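Fiber protein (Human adenovirus 14, PDB 3F0Y) forms the trimeric knob at the tip of the viral fiber, which probably attaches the virus to receptors on the host cell. Local coordinates at residues K47-G60 against T193-R205. Sequence-based numbering, arbitrary orientation. Where two conformers were deposited one is given.
Sequences KTGALVTAFVYVIG and TLVTSPFTFYYIR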
loop_
_atom_site.group_PDB
_atom_site.type_symbol
_atom_site.label_atom_id
_atom_site.label_comp_id
_atom_site.label_asym_id
_atom_site.label_seq_id
_atom_site.Cartn_x
_atom_site.Cartn_y
_atom_site.Cartn_z
ATOM N N LYS A 47 -0.720 -13.239 5.094
ATOM C CA LYS A 47 0.360 -13.159 6.074
ATOM C C LYS A 47 1.642 -12.695 5.402
ATOM O O LYS A 47 2.148 -13.360 4.498
ATOM C CB LYS A 47 0.586 -14.514 6.743
ATOM C CG LYS A 47 -0.455 -14.838 7.791
ATOM C CD LYS A 47 -0.336 -16.267 8.268
ATOM C CE LYS A 47 -1.162 -16.476 9.511
ATOM N NZ LYS A 47 -1.227 -17.905 9.911
ATOM N N THR A 48 2.155 -11.551 5.846
ATOM C CA THR A 48 3.361 -10.954 5.279
ATOM C C THR A 48 4.313 -10.551 6.404
ATOM O O THR A 48 4.301 -9.408 6.870
ATOM C CB THR A 48 3.017 -9.730 4.406
ATOM O OG1 THR A 48 2.287 -8.773 5.180
ATOM C CG2 THR A 48 2.172 -10.146 3.211
ATOM N N GLY A 49 5.135 -11.505 6.838
ATOM C CA GLY A 49 6.031 -11.300 7.972
ATOM C C GLY A 49 5.246 -11.040 9.245
ATOM O O GLY A 49 4.313 -11.773 9.562
ATOM N N ALA A 50 5.607 -9.979 9.958
ATOM C CA ALA A 50 4.906 -9.590 11.184
ATOM C C ALA A 50 3.552 -8.933 10.911
ATOM O O ALA A 50 2.788 -8.681 11.843
ATOM C CB ALA A 50 5.776 -8.653 12.005
ATOM N N LEU A 51 3.263 -8.649 9.642
ATOM C CA LEU A 51 2.049 -7.937 9.260
ATOM C C LEU A 51 1.061 -8.832 8.531
ATOM O O LEU A 51 1.414 -9.903 8.037
ATOM C CB LEU A 51 2.399 -6.768 8.337
ATOM C CG LEU A 51 3.458 -5.782 8.827
ATOM C CD1 LEU A 51 3.677 -4.705 7.781
ATOM C CD2 LEU A 51 3.048 -5.172 10.154
ATOM N N VAL A 52 -0.183 -8.370 8.472
ATOM C CA VAL A 52 -1.184 -8.918 7.571
ATOM C C VAL A 52 -1.424 -7.874 6.492
ATOM O O VAL A 52 -1.603 -6.696 6.799
ATOM C CB VAL A 52 -2.514 -9.221 8.300
ATOM C CG1 VAL A 52 -3.682 -9.263 7.316
ATOM C CG2 VAL A 52 -2.412 -10.532 9.065
ATOM N N THR A 53 -1.388 -8.303 5.236
ATOM C CA THR A 53 -1.830 -7.474 4.120
ATOM C C THR A 53 -3.330 -7.710 3.941
ATOM O O THR A 53 -3.746 -8.800 3.554
ATOM C CB THR A 53 -1.096 -7.845 2.816
ATOM O OG1 THR A 53 0.319 -7.751 3.014
ATOM C CG2 THR A 53 -1.512 -6.924 1.680
ATOM N N ALA A 54 -4.133 -6.691 4.241
ATOM C CA ALA A 54 -5.588 -6.785 4.130
ATOM C C ALA A 54 -6.045 -6.069 2.866
ATOM O O ALA A 54 -5.694 -4.915 2.642
ATOM C CB ALA A 54 -6.254 -6.183 5.355
ATOM N N PHE A 55 -6.842 -6.766 2.063
ATOM C CA PHE A 55 -7.218 -6.341 0.721
ATOM C C PHE A 55 -8.736 -6.480 0.622
ATOM O O PHE A 55 -9.257 -7.596 0.638
ATOM C CB PHE A 55 -6.497 -7.255 -0.275
ATOM C CG PHE A 55 -6.847 -7.027 -1.720
ATOM C CD1 PHE A 55 -6.124 -6.125 -2.490
ATOM C CD2 PHE A 55 -7.851 -7.771 -2.332
ATOM C CE1 PHE A 55 -6.418 -5.939 -3.834
ATOM C CE2 PHE A 55 -8.153 -7.587 -3.676
ATOM C CZ PHE A 55 -7.434 -6.674 -4.427
ATOM N N VAL A 56 -9.446 -5.353 0.554
ATOM C CA VAL A 56 -10.901 -5.373 0.720
ATOM C C VAL A 56 -11.663 -4.462 -0.247
ATOM O O VAL A 56 -11.247 -3.338 -0.531
ATOM C CB VAL A 56 -11.294 -5.026 2.182
ATOM C CG1 VAL A 56 -10.955 -3.574 2.512
ATOM C CG2 VAL A 56 -12.773 -5.315 2.431
ATOM N N TYR A 57 -12.776 -4.975 -0.761
ATOM C CA TYR A 57 -13.735 -4.161 -1.503
ATOM C C TYR A 57 -15.109 -4.808 -1.476
ATOM O O TYR A 57 -15.266 -5.945 -1.025
ATOM C CB TYR A 57 -13.276 -3.906 -2.945
ATOM C CG TYR A 57 -13.071 -5.137 -3.801
ATOM C CD1 TYR A 57 -11.958 -5.951 -3.626
ATOM C CD2 TYR A 57 -13.974 -5.468 -4.809
ATOM C CE1 TYR A 57 -11.758 -7.072 -4.417
ATOM C CE2 TYR A 57 -13.780 -6.589 -5.608
ATOM C CZ TYR A 57 -12.669 -7.386 -5.405
ATOM O OH TYR A 57 -12.462 -8.498 -6.186
ATOM N N VAL A 58 -16.105 -4.064 -1.944
ATOM C CA VAL A 58 -17.480 -4.537 -1.946
ATOM C C VAL A 58 -18.041 -4.530 -3.361
ATOM O O VAL A 58 -17.725 -3.650 -4.161
ATOM C CB VAL A 58 -18.376 -3.685 -1.018
ATOM C CG1 VAL A 58 -17.834 -3.707 0.399
ATOM C CG2 VAL A 58 -18.483 -2.257 -1.522
ATOM N N ILE A 59 -18.851 -5.539 -3.667
ATOM C CA ILE A 59 -19.600 -5.587 -4.913
ATOM C C ILE A 59 -21.074 -5.661 -4.535
ATOM O O ILE A 59 -21.520 -6.642 -3.939
ATOM C CB ILE A 59 -19.214 -6.803 -5.773
ATOM C CG1 ILE A 59 -17.708 -6.807 -6.052
ATOM C CG2 ILE A 59 -19.996 -6.801 -7.083
ATOM C CD1 ILE A 59 -17.213 -8.077 -6.686
ATOM N N GLY A 60 -21.815 -4.607 -4.858
ATOM C CA GLY A 60 -23.208 -4.494 -4.454
ATOM C C GLY A 60 -24.115 -5.456 -5.198
ATOM O O GLY A 60 -23.883 -5.763 -6.368
ATOM N N THR A 193 -24.330 -0.794 -10.343
ATOM C CA THR A 193 -23.803 -1.597 -9.245
ATOM C C THR A 193 -22.787 -0.790 -8.453
ATOM O O THR A 193 -21.861 -0.218 -9.028
ATOM C CB THR A 193 -23.119 -2.878 -9.762
ATOM O OG1 THR A 193 -24.026 -3.599 -10.602
ATOM C CG2 THR A 193 -22.690 -3.773 -8.600
ATOM N N LEU A 194 -22.972 -0.746 -7.135
ATOM C CA LEU A 194 -22.011 -0.111 -6.245
ATOM C C LEU A 194 -20.807 -1.030 -6.081
ATOM O O LEU A 194 -20.885 -2.052 -5.396
ATOM C CB LEU A 194 -22.647 0.190 -4.883
ATOM C CG LEU A 194 -21.744 0.757 -3.781
ATOM C CD1 LEU A 194 -20.740 1.763 -4.328
ATOM C CD2 LEU A 194 -22.591 1.386 -2.679
ATOM N N VAL A 195 -19.708 -0.670 -6.735
ATOM C CA VAL A 195 -18.444 -1.379 -6.597
ATOM C C VAL A 195 -17.396 -0.410 -6.065
ATOM O O VAL A 195 -17.217 0.674 -6.615
ATOM C CB VAL A 195 -17.958 -1.942 -7.949
ATOM C CG1 VAL A 195 -16.560 -2.546 -7.814
ATOM C CG2 VAL A 195 -18.941 -2.975 -8.481
ATOM N N THR A 196 -16.716 -0.793 -4.989
ATOM C CA THR A 196 -15.571 -0.024 -4.505
ATOM C C THR A 196 -14.301 -0.649 -5.074
ATOM O O THR A 196 -14.235 -1.864 -5.263
ATOM C CB THR A 196 -15.500 0.009 -2.960
ATOM O OG1 THR A 196 -15.259 -1.308 -2.447
ATOM C CG2 THR A 196 -16.792 0.561 -2.368
ATOM N N SER A 197 -13.304 0.180 -5.367
ATOM C CA SER A 197 -12.006 -0.326 -5.798
ATOM C C SER A 197 -11.303 -0.929 -4.585
ATOM O O SER A 197 -11.593 -0.543 -3.453
ATOM C CB SER A 197 -11.159 0.782 -6.428
ATOM O OG SER A 197 -10.903 1.828 -5.510
ATOM N N PRO A 198 -10.382 -1.882 -4.811
ATOM C CA PRO A 198 -9.747 -2.539 -3.672
ATOM C C PRO A 198 -9.006 -1.564 -2.767
ATOM O O PRO A 198 -8.298 -0.681 -3.255
ATOM C CB PRO A 198 -8.760 -3.512 -4.325
ATOM C CG PRO A 198 -9.231 -3.682 -5.717
ATOM C CD PRO A 198 -9.875 -2.394 -6.096
ATOM N N PHE A 199 -9.199 -1.712 -1.461
ATOM C CA PHE A 199 -8.410 -0.983 -0.482
ATOM C C PHE A 199 -7.478 -1.963 0.209
ATOM O O PHE A 199 -7.926 -2.977 0.747
ATOM C CB PHE A 199 -9.308 -0.304 0.549
ATOM C CG PHE A 199 -8.548 0.386 1.647
ATOM C CD1 PHE A 199 -7.609 1.365 1.346
ATOM C CD2 PHE A 199 -8.769 0.060 2.979
ATOM C CE1 PHE A 199 -6.901 2.005 2.353
ATOM C CE2 PHE A 199 -8.068 0.703 3.994
ATOM C CZ PHE A 199 -7.132 1.675 3.680
ATOM N N THR A 200 -6.184 -1.658 0.178
ATOM C CA THR A 200 -5.189 -2.463 0.872
ATOM C C THR A 200 -4.681 -1.715 2.095
ATOM O O THR A 200 -4.225 -0.579 1.988
ATOM C CB THR A 200 -4.003 -2.814 -0.035
ATOM O OG1 THR A 200 -4.478 -3.536 -1.176
ATOM C CG2 THR A 200 -2.990 -3.675 0.714
ATOM N N PHE A 201 -4.780 -2.356 3.256
ATOM C CA PHE A 201 -4.189 -1.825 4.474
ATOM C C PHE A 201 -3.405 -2.905 5.194
ATOM O O PHE A 201 -3.521 -4.093 4.878
ATOM C CB PHE A 201 -5.245 -1.198 5.394
ATOM C CG PHE A 201 -6.283 -2.163 5.894
ATOM C CD1 PHE A 201 -6.204 -2.685 7.179
ATOM C CD2 PHE A 201 -7.361 -2.520 5.095
ATOM C CE1 PHE A 201 -7.173 -3.563 7.650
ATOM C CE2 PHE A 201 -8.332 -3.398 5.560
ATOM C CZ PHE A 201 -8.236 -3.919 6.840
ATOM N N TYR A 202 -2.603 -2.469 6.158
ATOM C CA TYR A 202 -1.698 -3.357 6.872
ATOM C C TYR A 202 -1.890 -3.223 8.374
ATOM O O TYR A 202 -2.208 -2.146 8.878
ATOM C CB TYR A 202 -0.249 -3.045 6.487
ATOM C CG TYR A 202 -0.065 -2.846 5.001
ATOM C CD1 TYR A 202 0.445 -3.860 4.196
ATOM C CD2 TYR A 202 -0.431 -1.647 4.393
ATOM C CE1 TYR A 202 0.600 -3.676 2.831
ATOM C CE2 TYR A 202 -0.280 -1.454 3.036
ATOM C CZ TYR A 202 0.234 -2.470 2.260
ATOM O OH TYR A 202 0.380 -2.270 0.909
ATOM N N TYR A 203 -1.711 -4.331 9.082
ATOM C CA TYR A 203 -1.762 -4.307 10.528
ATOM C C TYR A 203 -0.869 -5.383 11.120
ATOM O O TYR A 203 -0.602 -6.406 10.483
ATOM C CB TYR A 203 -3.202 -4.413 11.046
ATOM C CG TYR A 203 -3.967 -5.669 10.675
ATOM C CD1 TYR A 203 -3.761 -6.863 11.359
ATOM C CD2 TYR A 203 -4.934 -5.647 9.673
ATOM C CE1 TYR A 203 -4.480 -8.011 11.038
ATOM C CE2 TYR A 203 -5.658 -6.789 9.344
ATOM C CZ TYR A 203 -5.425 -7.967 10.033
ATOM O OH TYR A 203 -6.140 -9.100 9.716
ATOM N N ILE A 204 -0.399 -5.124 12.335
ATOM C CA ILE A 204 0.466 -6.049 13.050
ATOM C C ILE A 204 -0.387 -7.219 13.506
ATOM O O ILE A 204 -1.408 -7.031 14.170
ATOM C CB ILE A 204 1.136 -5.379 14.261
ATOM C CG1 ILE A 204 2.063 -4.251 13.796
ATOM C CG2 ILE A 204 1.917 -6.404 15.075
ATOM C CD1 ILE A 204 2.547 -3.358 14.912
ATOM N N ARG A 205 0.022 -8.426 13.145
ATOM C CA ARG A 205 -0.821 -9.582 13.394
ATOM C C ARG A 205 -0.588 -10.217 14.761
ATOM O O ARG A 205 0.497 -10.125 15.342
ATOM C CB ARG A 205 -0.712 -10.615 12.267
ATOM C CG ARG A 205 0.653 -11.218 12.016
ATOM C CD ARG A 205 0.625 -11.981 10.696
ATOM N NE ARG A 205 1.855 -12.705 10.391
ATOM C CZ ARG A 205 2.265 -13.806 11.021
ATOM N NH1 ARG A 205 1.556 -14.333 12.011
ATOM N NH2 ARG A 205 3.401 -14.388 10.657
HETATM O O HOH W 1 3.131 -9.607 14.565
HETATM O O HOH W 2 -12.699 -0.959 -1.095
#
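Val52, Ala54 and Val56 exchange paired backbone hydrogen bonds with Tyr203, Phe201 and Phe199, the run of an antiparallel strand pair whose N-to-C directions differ by 157°. Past Val56 the register slips by one, and a side chain replaces a peptide carbonyl: Val58 N donates to Thr196 OG1 at 2.9 Å, while Thr196 N returns a bond to Val58 O. A water donates to Val56 O and Ser197 O and accepts from Thr196 OG1, bridging the slip.

CH-pi contacts lie on the face bearing Ala54. Its CB sits 3.5 Å from the centroid of the Phe201 ring, 16° off the normal; Val52 CB lies similarly over Tyr203, 3.8 Å from the ring centroid. In both aromatic residues CG sits between the backbone N and the carbonyl carbon (chi1 near 60°), which turns the ring back over the neighbouring strand. This face turns into the knob's beta-sandwich, where Phe201 meets Val158 and Tyr203 meets Leu160 of the other sheet. On the reverse face Phe55 CE1 packs 3.4 Å from Pro198 CB within the chain. That face lies at the trimer interface: Phe55 packs on Leu51 of a neighbouring subunit, and Tyr202 OH is hydrogen-bonded to Tyr202 OH of neighbouring subunits.

At the type II' turn from Thr48 to Leu51 the polar contact is made by Arg205. Extended from CG to NE, it brings NE to 2.8 Å from Gly49 O, with NH2 adding a weaker bond; Lys47 CG lies over one guanidinium face.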